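Local atomic coordinates of Cfl (Pectobacterium brasiliense, PDB entry 7A9J), a protein that probably activates carboxylic acids such as coronafacic acid with ATP and joins them to amines as amides. Residues A[128-133]-A[144-149]. The protein carries 1 engineered substitution. Sequence-based numbering, arbitrary orientation.
With PO4 (phosphate ion), chain C.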
ATOM      1  N   LYS A 128      20.833  -8.724  -7.228  1.00 32.18           N
ATOM      2  CA  LYS A 128      19.800  -9.199  -8.145  1.00 34.94           C
ATOM      3  C   LYS A 128      19.292  -8.059  -9.036  1.00 35.13           C
ATOM      4  O   LYS A 128      19.181  -8.232 -10.256  1.00 39.41           O
ATOM      5  CB  LYS A 128      18.651  -9.787  -7.301  1.00 38.33           C
ATOM      6  CG  LYS A 128      17.456 -10.330  -8.110  1.00 47.41           C
ATOM      7  CD  LYS A 128      16.598 -11.221  -7.184  1.00 59.00           C
ATOM      8  CE  LYS A 128      15.345 -11.793  -7.887  1.00 72.94           C
ATOM      9  NZ  LYS A 128      14.361 -12.335  -6.877  1.00 64.93           N
ATOM     10  N   ARG A 129      19.010  -6.895  -8.441  1.00 34.62           N
ATOM     11  CA  ARG A 129      18.431  -5.763  -9.188  1.00 35.52           C
ATOM     12  C   ARG A 129      19.449  -5.170 -10.159  1.00 38.94           C
ATOM     13  O   ARG A 129      19.149  -4.924 -11.336  1.00 33.63           O
ATOM     14  CB  ARG A 129      17.915  -4.695  -8.215  1.00 31.94           C
ATOM     15  CG  ARG A 129      16.380  -4.822  -7.943  1.00 35.31           C
ATOM     16  CD  ARG A 129      15.938  -6.290  -7.637  1.00 36.70           C
ATOM     17  NE  ARG A 129      16.452  -6.754  -6.323  1.00 34.21           N
ATOM     18  CZ  ARG A 129      15.916  -7.775  -5.653  1.00 37.71           C
ATOM     19  NH1 ARG A 129      14.837  -8.403  -6.185  1.00 39.17           N
ATOM     20  NH2 ARG A 129      16.465  -8.186  -4.501  1.00 37.20           N
ATOM     21  N   PHE A 130      20.678  -4.971  -9.691  1.00 35.51           N
ATOM     22  CA  PHE A 130      21.718  -4.441 -10.563  1.00 33.22           C
ATOM     23  C   PHE A 130      21.963  -5.318 -11.777  1.00 37.86           C
ATOM     24  O   PHE A 130      22.121  -4.808 -12.881  1.00 39.38           O
ATOM     25  CB  PHE A 130      23.034  -4.247  -9.749  1.00 32.80           C
ATOM     26  CG  PHE A 130      24.161  -3.708 -10.586  1.00 36.88           C
ATOM     27  CD1 PHE A 130      24.155  -2.365 -10.966  1.00 36.13           C
ATOM     28  CD2 PHE A 130      25.231  -4.506 -10.915  1.00 35.56           C
ATOM     29  CE1 PHE A 130      25.228  -1.875 -11.763  1.00 39.06           C
ATOM     30  CE2 PHE A 130      26.282  -4.045 -11.751  1.00 35.97           C
ATOM     31  CZ  PHE A 130      26.277  -2.701 -12.135  1.00 39.49           C
ATOM     32  N   TYR A 131      22.135  -6.633 -11.598  1.00 32.78           N
ATOM     33  CA  TYR A 131      22.597  -7.403 -12.724  1.00 34.53           C
ATOM     34  C   TYR A 131      21.480  -7.607 -13.746  1.00 37.08           C
ATOM     35  O   TYR A 131      21.768  -7.872 -14.903  1.00 41.34           O
ATOM     36  CB  TYR A 131      23.186  -8.740 -12.271  1.00 36.80           C
ATOM     37  CG  TYR A 131      24.619  -8.505 -11.856  1.00 36.85           C
ATOM     38  CD1 TYR A 131      25.603  -8.324 -12.825  1.00 38.92           C
ATOM     39  CD2 TYR A 131      24.965  -8.385 -10.510  1.00 39.03           C
ATOM     40  CE1 TYR A 131      26.975  -8.090 -12.444  1.00 40.86           C
ATOM     41  CE2 TYR A 131      26.310  -8.140 -10.135  1.00 38.54           C
ATOM     42  CZ  TYR A 131      27.258  -7.965 -11.096  1.00 39.00           C
ATOM     43  OH  TYR A 131      28.603  -7.745 -10.749  1.00 42.04           O
ATOM     44  N   GLU A 132      20.239  -7.412 -13.317  1.00 36.89           N
ATOM     45  CA  GLU A 132      19.119  -7.427 -14.271  1.00 44.17           C
ATOM     46  C   GLU A 132      19.072  -6.153 -15.118  1.00 45.33           C
ATOM     47  O   GLU A 132      18.358  -6.096 -16.137  1.00 43.10           O
ATOM     48  CB  GLU A 132      17.807  -7.543 -13.475  1.00 42.47           C
ATOM     49  CG  GLU A 132      17.450  -8.969 -13.071  1.00 51.29           C
ATOM     50  CD  GLU A 132      16.368  -9.045 -11.968  1.00 63.08           C
ATOM     51  OE1 GLU A 132      15.815  -7.995 -11.523  1.00 66.56           O
ATOM     52  OE2 GLU A 132      16.065 -10.186 -11.542  1.00 67.68           O
ATOM     53  N   THR A 133      19.790  -5.121 -14.687  1.00 39.48           N
ATOM     54  CA  THR A 133      19.668  -3.756 -15.188  1.00 41.16           C
ATOM     55  C   THR A 133      21.029  -3.145 -15.512  1.00 42.59           C
ATOM     56  O   THR A 133      21.144  -1.920 -15.618  1.00 42.16           O
ATOM     57  CB  THR A 133      18.964  -2.898 -14.137  1.00 43.74           C
ATOM     58  OG1 THR A 133      17.951  -3.679 -13.498  1.00 44.63           O
ATOM     59  CG2 THR A 133      18.253  -1.724 -14.817  1.00 46.98           C
ATOM     60  N   GLU A 144      27.643   9.360 -10.930  1.00 45.02           N
ATOM     61  CA  GLU A 144      29.062   9.424 -10.563  1.00 49.89           C
ATOM     62  C   GLU A 144      29.516   8.251  -9.683  1.00 44.57           C
ATOM     63  O   GLU A 144      30.723   7.934  -9.651  1.00 40.53           O
ATOM     64  CB  GLU A 144      29.351  10.729  -9.820  1.00 58.05           C
ATOM     65  CG  GLU A 144      28.996  12.001 -10.563  1.00 61.53           C
ATOM     66  CD  GLU A 144      28.845  13.204  -9.613  1.00 87.01           C
ATOM     67  OE1 GLU A 144      29.595  13.294  -8.603  1.00 87.11           O
ATOM     68  OE2 GLU A 144      27.959  14.052  -9.876  1.00 86.42           O
ATOM     69  N   LYS A 145      28.599   7.664  -8.919  1.00 43.14           N
ATOM     70  CA  LYS A 145      28.835   6.502  -8.081  1.00 48.68           C
ATOM     71  C   LYS A 145      27.678   5.531  -8.229  1.00 41.46           C
ATOM     72  O   LYS A 145      26.513   5.922  -8.122  1.00 39.57           O
ATOM     73  CB  LYS A 145      28.936   6.891  -6.601  1.00 40.40           C
ATOM     74  CG  LYS A 145      30.019   7.940  -6.343  1.00 45.71           C
ATOM     75  CD  LYS A 145      31.358   7.337  -6.471  1.00 44.64           C
ATOM     76  CE  LYS A 145      32.442   8.454  -6.546  1.00 51.25           C
ATOM     77  NZ  LYS A 145      33.828   7.934  -6.473  1.00 55.47           N
ATOM     78  N   ILE A 146      28.024   4.269  -8.406  1.00 39.38           N
ATOM     79  CA  ILE A 146      27.095   3.146  -8.446  1.00 35.68           C
ATOM     80  C   ILE A 146      27.634   2.148  -7.419  1.00 38.01           C
ATOM     81  O   ILE A 146      28.671   1.547  -7.659  1.00 40.08           O
ATOM     82  CB  ILE A 146      27.076   2.504  -9.852  1.00 41.09           C
ATOM     83  CG1 ILE A 146      26.664   3.540 -10.901  1.00 41.05           C
ATOM     84  CG2 ILE A 146      26.201   1.233  -9.886  1.00 41.12           C
ATOM     85  CD1 ILE A 146      26.878   3.074 -12.337  1.00 39.51           C
ATOM     86  N   TRP A 147      26.906   1.910  -6.336  1.00 35.98           N
ATOM     87  CA  TRP A 147      27.285   0.903  -5.353  1.00 37.47           C
ATOM     88  C   TRP A 147      26.309  -0.267  -5.406  1.00 34.87           C
ATOM     89  O   TRP A 147      25.084  -0.057  -5.509  1.00 31.56           O
ATOM     90  CB  TRP A 147      27.272   1.482  -3.935  1.00 38.84           C
ATOM     91  CG  TRP A 147      28.318   2.548  -3.600  1.00 37.90           C
ATOM     92  CD1 TRP A 147      29.611   2.339  -3.182  1.00 38.06           C
ATOM     93  CD2 TRP A 147      28.115   3.972  -3.571  1.00 35.98           C
ATOM     94  NE1 TRP A 147      30.240   3.550  -2.931  1.00 41.47           N
ATOM     95  CE2 TRP A 147      29.338   4.561  -3.139  1.00 41.64           C
ATOM     96  CE3 TRP A 147      27.034   4.803  -3.871  1.00 36.33           C
ATOM     97  CZ2 TRP A 147      29.505   5.932  -3.030  1.00 37.37           C
ATOM     98  CZ3 TRP A 147      27.178   6.159  -3.741  1.00 36.26           C
ATOM     99  CH2 TRP A 147      28.422   6.719  -3.299  1.00 36.14           C
ATOM    100  N   VAL A 148      26.843  -1.483  -5.340  1.00 34.27           N
ATOM    101  CA  VAL A 148      26.072  -2.718  -5.544  1.00 33.75           C
ATOM    102  C   VAL A 148      26.456  -3.690  -4.431  1.00 34.35           C
ATOM    103  O   VAL A 148      27.647  -4.025  -4.271  1.00 35.11           O
ATOM    104  CB  VAL A 148      26.360  -3.359  -6.903  1.00 37.50           C
ATOM    105  CG1 VAL A 148      25.575  -4.682  -7.076  1.00 38.01           C
ATOM    106  CG2 VAL A 148      26.131  -2.372  -8.018  1.00 35.24           C
ATOM    107  N   ILE A 149      25.463  -4.147  -3.682  1.00 31.67           N
ATOM    108  CA  ILE A 149      25.706  -5.196  -2.699  1.00 33.79           C
ATOM    109  C   ILE A 149      26.027  -6.478  -3.434  1.00 36.00           C
ATOM    110  O   ILE A 149      25.296  -6.885  -4.355  1.00 36.64           O
ATOM    111  CB  ILE A 149      24.464  -5.371  -1.808  1.00 32.64           C
ATOM    112  CG1 ILE A 149      24.138  -4.061  -1.100  1.00 33.02           C
ATOM    113  CG2 ILE A 149      24.696  -6.531  -0.824  1.00 34.79           C
ATOM    114  CD1 ILE A 149      22.816  -4.121  -0.258  1.00 35.43           C
TER
HETATM  115  P   PO4 C 602      14.423 -10.991  -3.057  1.00 48.93           P
HETATM  116  O1  PO4 C 602      13.786 -10.612  -4.413  1.00 51.82           O
HETATM  117  O2  PO4 C 602      14.948 -12.409  -3.069  1.00 63.92           O
HETATM  118  O3  PO4 C 602      13.363 -10.874  -2.005  1.00 50.31           O
HETATM  119  O4  PO4 C 602      15.555 -10.093  -2.693  1.00 51.86           O
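A helix packed on the face of a parallel sheet is the element here: in the crossover between strands 122-125 and 145-148, helix 127-132 sends Phe130 onto Val148 and Ile146 of the second strand. In a CH-pi interaction, Val148 CG2 lies over one face of the Phe130 ring, 3.5 Å from its centroid and 15° off the ring normal, displaced toward the CG and CD1 rim. The second methyl, Val148 CG1, rests against Phe130 CB at 3.7 Å, so the valine fork supports both the root and the ring of the aromatic side chain. With CG anti to the backbone N (chi1 180°), Phe130 reaches from the helix toward the sheet, and its CE1 meets CG2 of the next inward-facing residue, Ile146, obliquely at 3.8 Å. Trp147, between these two, points to the other face of the sheet. Tyr123, Thr160 and Ile137 also touch Phe130, completing a buried, largely apolar setting from both flanking strands and from helix 134-138.

The polar side of the helix does different work. Arg129 presents the edge of its guanidinium to a phosphate ion, probably from the crystallisation liquor, with NH1 donating to O1 (3.0 Å) and NH2 to O4 (2.8 Å), both nearly straight; Lys128 NZ joins at O1. Asp126 pairs with Arg129 NH2 as well. Thr133 OG1 donates back to Arg129 O at 2.8 Å. With Phe130 turned to the sheet and Lys128 and Arg129 on the charged side, this is the amphipathic helix-on-sheet packing of an alpha/beta layered subdomain, built here around a five-stranded parallel sheet.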